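Local atomic coordinates of 3,4-dihydroxybenzoate decarboxylase (Enterobacter cloacae, PDB entry 5NY5), a protein that probably catalyses the reversible decarboxylation of 3,4-dihydroxybenzoate to catechol, using prenylated FMN and a metal ion as a UbiD-family enzyme. Residues 6-11 with 260-265; 22-27 with 59-64. All blocks are in the same frame, centred on the assembly; numbering follows the deposited sequence.

Overall arrangement
Contact 1 ties the N-terminal part of the chain into the Rift-related, FMN-binding part: the start of helix 8-16 meets the turn leading into strand 263-269 of the large antiparallel sheet. Contact 2 is internal to the N-terminal domain, where strand 22-25, next along the chain after that helix, pairs with strand 57-60 at the edge of a four-stranded mixed sheet. Both its segments come between those of contact 1, which therefore closes a much longer span. The centres are about 18 Å apart and the nearest atoms about 6 Å, without touching. Strand 316-319, at the other end of the mixed sheet, touches Leu8 and Arg9. Both contacts lie away from the prenylated-FMN and manganese sites.

Contact 1: residues 6-11 with 260-265; sequences NDLRSA and RAEIII
Two basic groups and a water gather at OE2 of Glu262. Arg9 NE donates to Glu262 OE2 at 2.8 Å, on its syn lone pair; water 2 accepts from Arg9 N and donates a hydrogen bond to Glu262 OE2 at 2.6 Å; Arg312 adds a long, weak ion pair. The guanidinium of Arg9 and the carboxylate of Glu262 are nearly coplanar, 22° between planes, as in a two-pronged salt bridge, but the second prong, Arg9 NH2 to Glu262 OE1, is weak at 3.3 Å. OE1 has a further hydrogen bond from the backbone N of Ile316, while NH2 of Arg9 also reaches the carbonyl of Asn313. Arg9 gets there with an extended chain from CG to NE, whereas Glu262 folds back at chi2 (-78°). Below its carboxylate, Glu262 CG rests on Leu8 CD2 at 3.8 Å, the two side chains meeting at about a right angle.

This is the first turn of helix 8-16. Asp7 is at the N-cap, and with Ser10 its pattern fits a capping box, although these two side chains sit too close in the model for the details to be sure. Asp7 OD2 forms a salt bridge to Arg260 NH2 at 2.7 Å; the planes are nearly parallel (12°), yet OD2 comes in obliquely, a single contact and not a two-pronged one. Bends at chi2 and chi3 turn the Arg260 guanidinium back, its edge toward Asn6 O, which lies in its plane, and its NH2 toward Asp7. Asp7 OD2 and Glu262 OE2 are like charges 6.2 Å apart; Arg260 beside the first and Arg9 beside the second probably offset their repulsion. Between the backbones, water 1 accepts from Leu8 N and donates to Arg260 O. Beyond the turn, Glu262 and Ile263 both face Met210 in a classic beta bulge, where strand 263-269 enters the antiparallel sheet.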
loop_
_atom_site.group_PDB
_atom_site.type_symbol
_atom_site.label_atom_id
_atom_site.label_comp_id
_atom_site.label_asym_id
_atom_site.label_seq_id
_atom_site.Cartn_x
_atom_site.Cartn_y
_atom_site.Cartn_z
ATOM N N ASN A 6 -43.341 -29.522 -22.646
ATOM C CA ASN A 6 -43.077 -30.644 -21.760
ATOM C C ASN A 6 -41.895 -31.492 -22.201
ATOM O O ASN A 6 -41.614 -32.507 -21.557
ATOM C CB ASN A 6 -44.324 -31.536 -21.618
ATOM C CG ASN A 6 -44.828 -32.068 -22.949
ATOM O OD1 ASN A 6 -44.115 -32.069 -23.952
ATOM N ND2 ASN A 6 -46.070 -32.534 -22.958
ATOM N N ASP A 7 -41.198 -31.118 -23.270
ATOM C CA ASP A 7 -40.020 -31.847 -23.714
ATOM C C ASP A 7 -39.193 -30.929 -24.607
ATOM O O ASP A 7 -39.515 -29.753 -24.791
ATOM C CB ASP A 7 -40.404 -33.148 -24.429
ATOM C CG ASP A 7 -41.441 -32.940 -25.520
ATOM O OD1 ASP A 7 -41.569 -31.808 -26.033
ATOM O OD2 ASP A 7 -42.127 -33.921 -25.871
ATOM N N LEU A 8 -38.118 -31.485 -25.164
ATOM C CA LEU A 8 -37.237 -30.700 -26.020
ATOM C C LEU A 8 -37.942 -30.260 -27.299
ATOM O O LEU A 8 -37.786 -29.115 -27.740
ATOM C CB LEU A 8 -35.983 -31.508 -26.345
ATOM C CG LEU A 8 -34.993 -30.911 -27.341
ATOM C CD1 LEU A 8 -34.481 -29.564 -26.860
ATOM C CD2 LEU A 8 -33.847 -31.878 -27.561
ATOM N N ARG A 9 -38.731 -31.149 -27.904
ATOM C CA ARG A 9 -39.321 -30.841 -29.204
ATOM C C ARG A 9 -40.432 -29.804 -29.100
ATOM O O ARG A 9 -40.625 -29.018 -30.034
ATOM C CB ARG A 9 -39.831 -32.120 -29.860
ATOM C CG ARG A 9 -38.731 -33.129 -30.130
ATOM C CD ARG A 9 -39.239 -34.320 -30.912
ATOM N NE ARG A 9 -38.257 -35.398 -30.943
ATOM C CZ ARG A 9 -38.334 -36.457 -31.742
ATOM N NH1 ARG A 9 -39.346 -36.577 -32.590
ATOM N NH2 ARG A 9 -37.394 -37.390 -31.698
ATOM N N SER A 10 -41.168 -29.777 -27.989
ATOM C CA SER A 10 -42.141 -28.706 -27.803
ATOM C C SER A 10 -41.455 -27.374 -27.529
ATOM O O SER A 10 -42.025 -26.314 -27.809
ATOM C CB SER A 10 -43.115 -29.057 -26.677
ATOM O OG SER A 10 -42.477 -29.792 -25.650
ATOM N N ALA A 11 -40.233 -27.404 -26.995
ATOM C CA ALA A 11 -39.488 -26.165 -26.801
ATOM C C ALA A 11 -38.967 -25.625 -28.125
ATOM O O ALA A 11 -39.018 -24.414 -28.372
ATOM C CB ALA A 11 -38.336 -26.391 -25.823
ATOM N N ARG A 260 -39.892 -38.055 -20.769
ATOM C CA ARG A 260 -39.983 -37.235 -21.969
ATOM C C ARG A 260 -38.627 -36.958 -22.604
ATOM O O ARG A 260 -38.545 -36.146 -23.530
ATOM C CB ARG A 260 -40.680 -35.911 -21.648
ATOM C CG ARG A 260 -42.068 -36.070 -21.055
ATOM C CD ARG A 260 -43.052 -36.578 -22.082
ATOM N NE ARG A 260 -43.434 -35.535 -23.025
ATOM C CZ ARG A 260 -44.185 -35.743 -24.100
ATOM N NH1 ARG A 260 -44.631 -36.961 -24.369
ATOM N NH2 ARG A 260 -44.487 -34.736 -24.906
ATOM N N ALA A 261 -37.570 -37.612 -22.137
ATOM C CA ALA A 261 -36.235 -37.324 -22.631
ATOM C C ALA A 261 -36.056 -37.832 -24.059
ATOM O O ALA A 261 -36.838 -38.639 -24.566
ATOM C CB ALA A 261 -35.182 -37.950 -21.721
ATOM N N GLU A 262 -35.001 -37.342 -24.709
ATOM C CA GLU A 262 -34.678 -37.790 -26.059
ATOM C C GLU A 262 -33.858 -39.073 -26.036
ATOM O O GLU A 262 -34.187 -40.039 -26.731
ATOM C CB GLU A 262 -33.931 -36.689 -26.814
ATOM C CG GLU A 262 -34.807 -35.533 -27.264
ATOM C CD GLU A 262 -35.627 -35.864 -28.495
ATOM O OE1 GLU A 262 -35.143 -36.645 -29.341
ATOM O OE2 GLU A 262 -36.757 -35.349 -28.616
ATOM N N ILE A 263 -32.784 -39.100 -25.248
ATOM C CA ILE A 263 -31.892 -40.250 -25.164
ATOM C C ILE A 263 -31.626 -40.559 -23.698
ATOM O O ILE A 263 -31.479 -39.646 -22.877
ATOM C CB ILE A 263 -30.565 -40.002 -25.911
ATOM C CG1 ILE A 263 -30.832 -39.567 -27.352
ATOM C CG2 ILE A 263 -29.696 -41.249 -25.898
ATOM C CD1 ILE A 263 -29.583 -39.395 -28.173
ATOM N N ILE A 264 -31.566 -41.848 -23.370
ATOM C CA ILE A 264 -31.249 -42.317 -22.028
ATOM C C ILE A 264 -30.086 -43.291 -22.125
ATOM O O ILE A 264 -30.068 -44.164 -22.998
ATOM C CB ILE A 264 -32.457 -43.002 -21.355
ATOM C CG1 ILE A 264 -33.679 -42.087 -21.378
ATOM C CG2 ILE A 264 -32.115 -43.397 -19.925
ATOM C CD1 ILE A 264 -33.504 -40.840 -20.569
ATOM N N ILE A 265 -29.117 -43.141 -21.230
ATOM C CA ILE A 265 -28.033 -44.102 -21.076
ATOM C C ILE A 265 -28.164 -44.717 -19.691
ATOM O O ILE A 265 -28.040 -44.018 -18.678
ATOM C CB ILE A 265 -26.656 -43.451 -21.264
ATOM C CG1 ILE A 265 -26.560 -42.789 -22.636
ATOM C CG2 ILE A 265 -25.557 -44.484 -21.105
ATOM C CD1 ILE A 265 -25.219 -42.142 -22.903
HETATM O O HOH W 1 -37.226 -33.798 -23.916
HETATM O O HOH W 2 -38.256 -33.846 -27.083
#

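Contact 2: residues 22-27 with 59-64; sequences YIETDH and MFNSVK
Thr25 N donates to Met59 O at 3.1 Å and Met59 N to Ile23 O, so strands 22-25 and 57-60 run parallel in register, Glu24 beside Met59 and Thr25 beside Phe60. Asn61 N to Thr25 O, at 3.1 Å, carries the pairing past the second pair. Packing is close on both faces. The threonine methyl CG2 sits 3.6 Å from Phe60 CD1, placed there because OG1 lies anti to the backbone N (chi1 175°); OG1 accepts from His27 N in an ST turn. Opposite, Met59 CB lies 3.2 Å from Tyr22 OH, which donates to Glu24 OE2.

The exposed Glu24 carboxylate and Asp26, over Asn61, make the looser solvent side. Asn61 ND2 meets Glu24 OE1 at 2.9 Å from above the carboxylate, whose plane stands at 90° to the amide; Asp26 lies alongside Asn61. Water 3 links Ser62 N to His27 O.

The His27 ring meets Trp486 of the second subunit edge-to-face, and Thr25 also packs on that Trp486. Helix 34-42 covers Phe60 through Leu35 and Val38, completing the beta-alpha-beta unit; Tyr22 and Met59 touch helix 8-16 at Ile12, and strand 70-73 flanks strand 57-60 on its other edge.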
loop_
_atom_site.group_PDB
_atom_site.type_symbol
_atom_site.label_atom_id
_atom_site.label_comp_id
_atom_site.label_asym_id
_atom_site.label_seq_id
_atom_site.Cartn_x
_atom_site.Cartn_y
_atom_site.Cartn_z
ATOM N N TYR A 22 -33.633 -20.262 -33.629
ATOM C CA TYR A 22 -33.464 -21.655 -34.019
ATOM C C TYR A 22 -33.286 -21.744 -35.525
ATOM O O TYR A 22 -34.038 -21.122 -36.279
ATOM C CB TYR A 22 -34.662 -22.503 -33.580
ATOM C CG TYR A 22 -34.571 -23.955 -33.991
ATOM C CD1 TYR A 22 -33.892 -24.878 -33.207
ATOM C CD2 TYR A 22 -35.168 -24.406 -35.161
ATOM C CE1 TYR A 22 -33.806 -26.204 -33.579
ATOM C CE2 TYR A 22 -35.089 -25.729 -35.539
ATOM C CZ TYR A 22 -34.407 -26.624 -34.745
ATOM O OH TYR A 22 -34.329 -27.944 -35.121
ATOM N N ILE A 23 -32.288 -22.519 -35.952
ATOM C CA ILE A 23 -32.058 -22.815 -37.359
ATOM C C ILE A 23 -31.714 -24.291 -37.488
ATOM O O ILE A 23 -31.367 -24.962 -36.516
ATOM C CB ILE A 23 -30.928 -21.963 -37.982
ATOM C CG1 ILE A 23 -29.578 -22.343 -37.375
ATOM C CG2 ILE A 23 -31.205 -20.478 -37.814
ATOM C CD1 ILE A 23 -28.400 -21.727 -38.090
ATOM N N GLU A 24 -31.820 -24.793 -38.714
ATOM C CA GLU A 24 -31.367 -26.129 -39.058
ATOM C C GLU A 24 -30.459 -26.039 -40.273
ATOM O O GLU A 24 -30.474 -25.053 -41.013
ATOM C CB GLU A 24 -32.534 -27.077 -39.358
ATOM C CG GLU A 24 -33.461 -27.332 -38.192
ATOM C CD GLU A 24 -34.560 -28.321 -38.532
ATOM O OE1 GLU A 24 -34.622 -28.759 -39.699
ATOM O OE2 GLU A 24 -35.361 -28.661 -37.635
ATOM N N THR A 25 -29.664 -27.084 -40.474
ATOM C CA THR A 25 -28.831 -27.187 -41.661
ATOM C C THR A 25 -28.795 -28.633 -42.125
ATOM O O THR A 25 -28.732 -29.556 -41.309
ATOM C CB THR A 25 -27.403 -26.687 -41.410
ATOM O OG1 THR A 25 -26.603 -26.925 -42.574
ATOM C CG2 THR A 25 -26.782 -27.397 -40.220
ATOM N N ASP A 26 -28.859 -28.822 -43.438
ATOM C CA ASP A 26 -28.690 -30.133 -44.041
ATOM C C ASP A 26 -27.298 -30.325 -44.616
ATOM O O ASP A 26 -27.016 -31.382 -45.188
ATOM C CB ASP A 26 -29.741 -30.356 -45.129
ATOM C CG ASP A 26 -31.153 -30.164 -44.618
ATOM O OD1 ASP A 26 -31.605 -30.989 -43.798
ATOM O OD2 ASP A 26 -31.811 -29.190 -45.039
ATOM N N HIS A 27 -26.429 -29.335 -44.481
ATOM C CA HIS A 27 -25.058 -29.484 -44.938
ATOM C C HIS A 27 -24.341 -30.492 -44.049
ATOM O O HIS A 27 -24.432 -30.400 -42.820
ATOM C CB HIS A 27 -24.338 -28.140 -44.911
ATOM C CG HIS A 27 -23.141 -28.079 -45.807
ATOM N ND1 HIS A 27 -21.853 -28.015 -45.324
ATOM C CD2 HIS A 27 -23.039 -28.075 -47.156
ATOM C CE1 HIS A 27 -21.007 -27.973 -46.338
ATOM N NE2 HIS A 27 -21.701 -28.008 -47.462
HETATM N N MSE A 59 -29.575 -27.000 -35.114
HETATM C CA MSE A 59 -29.761 -28.421 -35.349
HETATM C C MSE A 59 -28.998 -28.853 -36.592
HETATM O O MSE A 59 -29.223 -28.333 -37.681
HETATM C CB MSE A 59 -31.245 -28.753 -35.508
HETATM C CG MSE A 59 -31.524 -30.220 -35.775
HETATM SE SE MSE A 59 -31.453 -31.303 -34.160
HETATM C CE MSE A 59 -33.045 -30.598 -33.291
ATOM N N PHE A 60 -28.092 -29.807 -36.426
ATOM C CA PHE A 60 -27.324 -30.359 -37.537
ATOM C C PHE A 60 -27.981 -31.676 -37.936
ATOM O O PHE A 60 -27.797 -32.698 -37.274
ATOM C CB PHE A 60 -25.863 -30.544 -37.145
ATOM C CG PHE A 60 -25.128 -29.252 -36.923
ATOM C CD1 PHE A 60 -24.308 -28.728 -37.909
ATOM C CD2 PHE A 60 -25.264 -28.555 -35.732
ATOM C CE1 PHE A 60 -23.631 -27.540 -37.709
ATOM C CE2 PHE A 60 -24.589 -27.363 -35.527
ATOM C CZ PHE A 60 -23.770 -26.857 -36.517
ATOM N N ASN A 61 -28.756 -31.641 -39.024
ATOM C CA ASN A 61 -29.518 -32.804 -39.464
ATOM C C ASN A 61 -28.679 -33.810 -40.239
ATOM O O ASN A 61 -29.083 -34.972 -40.354
ATOM C CB ASN A 61 -30.702 -32.362 -40.329
ATOM C CG ASN A 61 -31.821 -31.747 -39.516
ATOM O OD1 ASN A 61 -32.092 -32.170 -38.392
ATOM N ND2 ASN A 61 -32.483 -30.745 -40.081
ATOM N N SER A 62 -27.536 -33.397 -40.776
ATOM C CA SER A 62 -26.677 -34.265 -41.574
ATOM C C SER A 62 -25.350 -34.435 -40.848
ATOM O O SER A 62 -24.516 -33.523 -40.843
ATOM C CB SER A 62 -26.470 -33.691 -42.974
ATOM O OG SER A 62 -25.566 -34.484 -43.719
ATOM N N VAL A 63 -25.153 -35.601 -40.242
ATOM C CA VAL A 63 -23.943 -35.921 -39.496
ATOM C C VAL A 63 -23.146 -36.924 -40.314
ATOM O O VAL A 63 -23.660 -37.992 -40.668
ATOM C CB VAL A 63 -24.271 -36.479 -38.103
ATOM C CG1 VAL A 63 -22.998 -36.716 -37.313
ATOM C CG2 VAL A 63 -25.202 -35.536 -37.361
ATOM N N LYS A 64 -21.897 -36.580 -40.622
ATOM C CA LYS A 64 -21.057 -37.459 -41.424
ATOM C C LYS A 64 -20.867 -38.796 -40.723
ATOM O O LYS A 64 -20.491 -38.849 -39.549
ATOM C CB LYS A 64 -19.700 -36.807 -41.687
ATOM C CG LYS A 64 -19.754 -35.536 -42.515
ATOM C CD LYS A 64 -18.357 -34.957 -42.698
ATOM C CE LYS A 64 -18.388 -33.624 -43.425
ATOM N NZ LYS A 64 -17.024 -33.037 -43.545
HETATM O O HOH W 3 -25.723 -31.002 -40.473
#